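Local coordinates for regulatory protein RapF (Bacillus subtilis, PDB 4I9E), which binds the competence transcription factor ComA and blocks its attachment to DNA, and is itself bound by the peptide PhrF through its TPR domain, at residues L189-F194 / E201-H206. Residues are numbered along the deposited sequence; the frame is centred on the assembly and turned at random.
Sequences LFATNF and EDAISH
Phe194 and His206 meet between the two antiparallel helices, 180-196 and 200-216, of a predicted tetratricopeptide repeat, the third of RapF's TPR domain. The local axes close to 7.7 Å, consistent with the small alanines at the crossing. Ala191 and Ala203 put their CA atoms 3.9 Å apart. Ala203 CB lies 3.2 Å from Ala191 O and also packs against Phe194 CB. No hydrogen bond crosses between the segments; the grip comes from small side chains and rings. Asp202 presents its CB, not its carboxylate, over the centre of the Phe194 ring, a CH-pi contact 3.6 Å from the centroid. His206 CD2 comes to the edge of that ring, near its plane, 3.4 Å from Phe194 CE2; the two planes are 28° apart but slid so far that the rings barely overlap. Phe190 completes the aromatic cluster by laying its CB over a face of the imidazole, 4.0 Å from its centroid, while its ring stands oblique to it. With CG anti to the carbonyl carbon (chi1 -74°), His206 turns its ring so that it touches both phenylalanines, and His187 meets its ring as well. Val376 and Val383 of the second subunit pack on Phe194 and His206. Trimming Phe194 to an alanine would probably leave Asp202 CB and the CD2 side of the imidazole facing a gap, with the histidine less restrained against turning. Close alanine packing beside an aromatic cluster thus implies that these turns of the two helices are joined by shape and dispersion rather than by directed polar bonds.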
ATOM      1  N   LEU A 189       5.788  -3.270 -14.734  1.00 31.74           N
ATOM      2  CA  LEU A 189       5.178  -3.247 -13.411  1.00 29.82           C
ATOM      3  C   LEU A 189       6.215  -2.995 -12.306  1.00 28.96           C
ATOM      4  O   LEU A 189       5.963  -2.186 -11.402  1.00 28.67           O
ATOM      5  CB  LEU A 189       4.375  -4.575 -13.185  1.00 30.96           C
ATOM      6  CG  LEU A 189       2.989  -4.686 -13.877  1.00 31.23           C
ATOM      7  CD1 LEU A 189       2.354  -6.040 -13.647  1.00 34.28           C
ATOM      8  CD2 LEU A 189       2.077  -3.587 -13.353  1.00 31.50           C
ATOM      9  N   PHE A 190       7.368  -3.679 -12.355  1.00 27.70           N
ATOM     10  CA  PHE A 190       8.472  -3.382 -11.431  1.00 26.61           C
ATOM     11  C   PHE A 190       8.887  -1.928 -11.605  1.00 27.17           C
ATOM     12  O   PHE A 190       9.000  -1.171 -10.604  1.00 28.26           O
ATOM     13  CB  PHE A 190       9.722  -4.267 -11.680  1.00 26.94           C
ATOM     14  CG  PHE A 190       9.507  -5.741 -11.420  1.00 26.17           C
ATOM     15  CD1 PHE A 190       8.905  -6.178 -10.270  1.00 21.56           C
ATOM     16  CD2 PHE A 190       9.950  -6.682 -12.343  1.00 29.15           C
ATOM     17  CE1 PHE A 190       8.748  -7.519 -10.034  1.00 26.73           C
ATOM     18  CE2 PHE A 190       9.782  -8.028 -12.150  1.00 26.79           C
ATOM     19  CZ  PHE A 190       9.174  -8.460 -10.977  1.00 27.35           C
ATOM     20  N   ALA A 191       9.102  -1.540 -12.868  1.00 24.53           N
ATOM     21  CA  ALA A 191       9.553  -0.191 -13.213  1.00 23.80           C
ATOM     22  C   ALA A 191       8.592   0.888 -12.758  1.00 25.41           C
ATOM     23  O   ALA A 191       9.022   1.868 -12.146  1.00 27.26           O
ATOM     24  CB  ALA A 191       9.738  -0.086 -14.648  1.00 21.17           C
ATOM     25  N   THR A 192       7.290   0.768 -13.087  1.00 25.99           N
ATOM     26  CA  THR A 192       6.338   1.777 -12.673  1.00 25.38           C
ATOM     27  C   THR A 192       6.232   1.890 -11.156  1.00 24.50           C
ATOM     28  O   THR A 192       6.056   2.954 -10.661  1.00 27.14           O
ATOM     29  CB  THR A 192       4.920   1.583 -13.300  1.00 25.62           C
ATOM     30  OG1 THR A 192       4.399   0.306 -12.931  1.00 32.00           O
ATOM     31  CG2 THR A 192       4.928   1.670 -14.806  1.00 25.39           C
ATOM     32  N   ASN A 193       6.325   0.795 -10.407  1.00 24.67           N
ATOM     33  CA  ASN A 193       6.335   0.844  -8.949  1.00 22.20           C
ATOM     34  C   ASN A 193       7.644   1.450  -8.435  1.00 22.53           C
ATOM     35  O   ASN A 193       7.637   2.250  -7.507  1.00 21.98           O
ATOM     36  CB  ASN A 193       6.102  -0.583  -8.395  1.00 21.31           C
ATOM     37  CG  ASN A 193       4.672  -1.060  -8.566  1.00 22.91           C
ATOM     38  OD1 ASN A 193       4.369  -2.042  -9.308  1.00 23.88           O
ATOM     39  ND2 ASN A 193       3.776  -0.383  -7.899  1.00 15.85           N
ATOM     40  N   PHE A 194       8.797   1.079  -9.020  1.00 23.64           N
ATOM     41  CA  PHE A 194      10.078   1.731  -8.630  1.00 23.39           C
ATOM     42  C   PHE A 194       9.974   3.259  -8.729  1.00 23.53           C
ATOM     43  O   PHE A 194      10.520   3.967  -7.879  1.00 22.40           O
ATOM     44  CB  PHE A 194      11.259   1.258  -9.484  1.00 22.15           C
ATOM     45  CG  PHE A 194      11.918  -0.004  -8.984  1.00 23.71           C
ATOM     46  CD1 PHE A 194      12.355  -0.118  -7.638  1.00 19.66           C
ATOM     47  CD2 PHE A 194      12.162  -1.064  -9.860  1.00 21.74           C
ATOM     48  CE1 PHE A 194      12.969  -1.254  -7.199  1.00 18.92           C
ATOM     49  CE2 PHE A 194      12.790  -2.213  -9.388  1.00 20.56           C
ATOM     50  CZ  PHE A 194      13.193  -2.295  -8.068  1.00 19.09           C
ATOM     51  N   GLU A 201      16.416   5.161 -11.205  1.00 23.49           N
ATOM     52  CA  GLU A 201      17.399   4.339 -11.928  1.00 25.25           C
ATOM     53  C   GLU A 201      16.989   2.875 -12.053  1.00 24.75           C
ATOM     54  O   GLU A 201      17.010   2.311 -13.129  1.00 25.01           O
ATOM     55  CB  GLU A 201      18.792   4.509 -11.285  1.00 26.59           C
ATOM     56  CG  GLU A 201      19.326   5.944 -11.447  1.00 24.40           C
ATOM     57  CD  GLU A 201      19.762   6.286 -12.859  1.00 29.79           C
ATOM     58  OE1 GLU A 201      19.725   5.400 -13.787  1.00 28.21           O
ATOM     59  OE2 GLU A 201      20.191   7.470 -13.030  1.00 33.13           O
ATOM     60  N   ASP A 202      16.576   2.257 -10.952  1.00 25.65           N
ATOM     61  CA  ASP A 202      15.946   0.923 -11.022  1.00 25.49           C
ATOM     62  C   ASP A 202      14.712   0.873 -11.960  1.00 26.03           C
ATOM     63  O   ASP A 202      14.527  -0.107 -12.686  1.00 27.87           O
ATOM     64  CB  ASP A 202      15.575   0.447  -9.619  1.00 25.49           C
ATOM     65  CG  ASP A 202      16.747   0.036  -8.831  1.00 27.87           C
ATOM     66  OD1 ASP A 202      17.748  -0.453  -9.426  1.00 30.36           O
ATOM     67  OD2 ASP A 202      16.688   0.170  -7.602  1.00 30.46           O
ATOM     68  N   ALA A 203      13.851   1.893 -11.955  1.00 25.87           N
ATOM     69  CA  ALA A 203      12.750   1.959 -12.930  1.00 25.69           C
ATOM     70  C   ALA A 203      13.266   1.972 -14.342  1.00 27.38           C
ATOM     71  O   ALA A 203      12.713   1.299 -15.230  1.00 27.06           O
ATOM     72  CB  ALA A 203      11.833   3.213 -12.660  1.00 25.40           C
ATOM     73  N   ILE A 204      14.318   2.772 -14.581  1.00 29.25           N
ATOM     74  CA  ILE A 204      14.923   2.900 -15.924  1.00 30.82           C
ATOM     75  C   ILE A 204      15.524   1.599 -16.424  1.00 33.06           C
ATOM     76  O   ILE A 204      15.272   1.215 -17.555  1.00 34.20           O
ATOM     77  CB  ILE A 204      15.970   4.040 -15.993  1.00 32.01           C
ATOM     78  CG1 ILE A 204      15.247   5.403 -15.913  1.00 30.59           C
ATOM     79  CG2 ILE A 204      16.786   3.949 -17.326  1.00 28.47           C
ATOM     80  CD1 ILE A 204      16.203   6.596 -15.850  1.00 29.82           C
ATOM     81  N   SER A 205      16.325   0.920 -15.582  1.00 34.37           N
ATOM     82  CA  SER A 205      16.773  -0.457 -15.859  1.00 35.30           C
ATOM     83  C   SER A 205      15.639  -1.423 -16.236  1.00 34.64           C
ATOM     84  O   SER A 205      15.795  -2.225 -17.105  1.00 36.38           O
ATOM     85  CB  SER A 205      17.500  -1.008 -14.634  1.00 35.86           C
ATOM     86  OG  SER A 205      18.535  -0.095 -14.293  1.00 39.58           O
ATOM     87  N   HIS A 206      14.508  -1.386 -15.547  1.00 33.53           N
ATOM     88  CA  HIS A 206      13.388  -2.302 -15.885  1.00 32.32           C
ATOM     89  C   HIS A 206      12.645  -1.871 -17.147  1.00 33.13           C
ATOM     90  O   HIS A 206      12.209  -2.721 -17.947  1.00 32.52           O
ATOM     91  CB  HIS A 206      12.464  -2.532 -14.677  1.00 30.23           C
ATOM     92  CG  HIS A 206      13.081  -3.424 -13.635  1.00 29.79           C
ATOM     93  ND1 HIS A 206      13.043  -4.793 -13.715  1.00 29.30           N
ATOM     94  CD2 HIS A 206      13.791  -3.144 -12.517  1.00 32.77           C
ATOM     95  CE1 HIS A 206      13.673  -5.324 -12.692  1.00 30.30           C
ATOM     96  NE2 HIS A 206      14.156  -4.346 -11.954  1.00 31.88           N
TER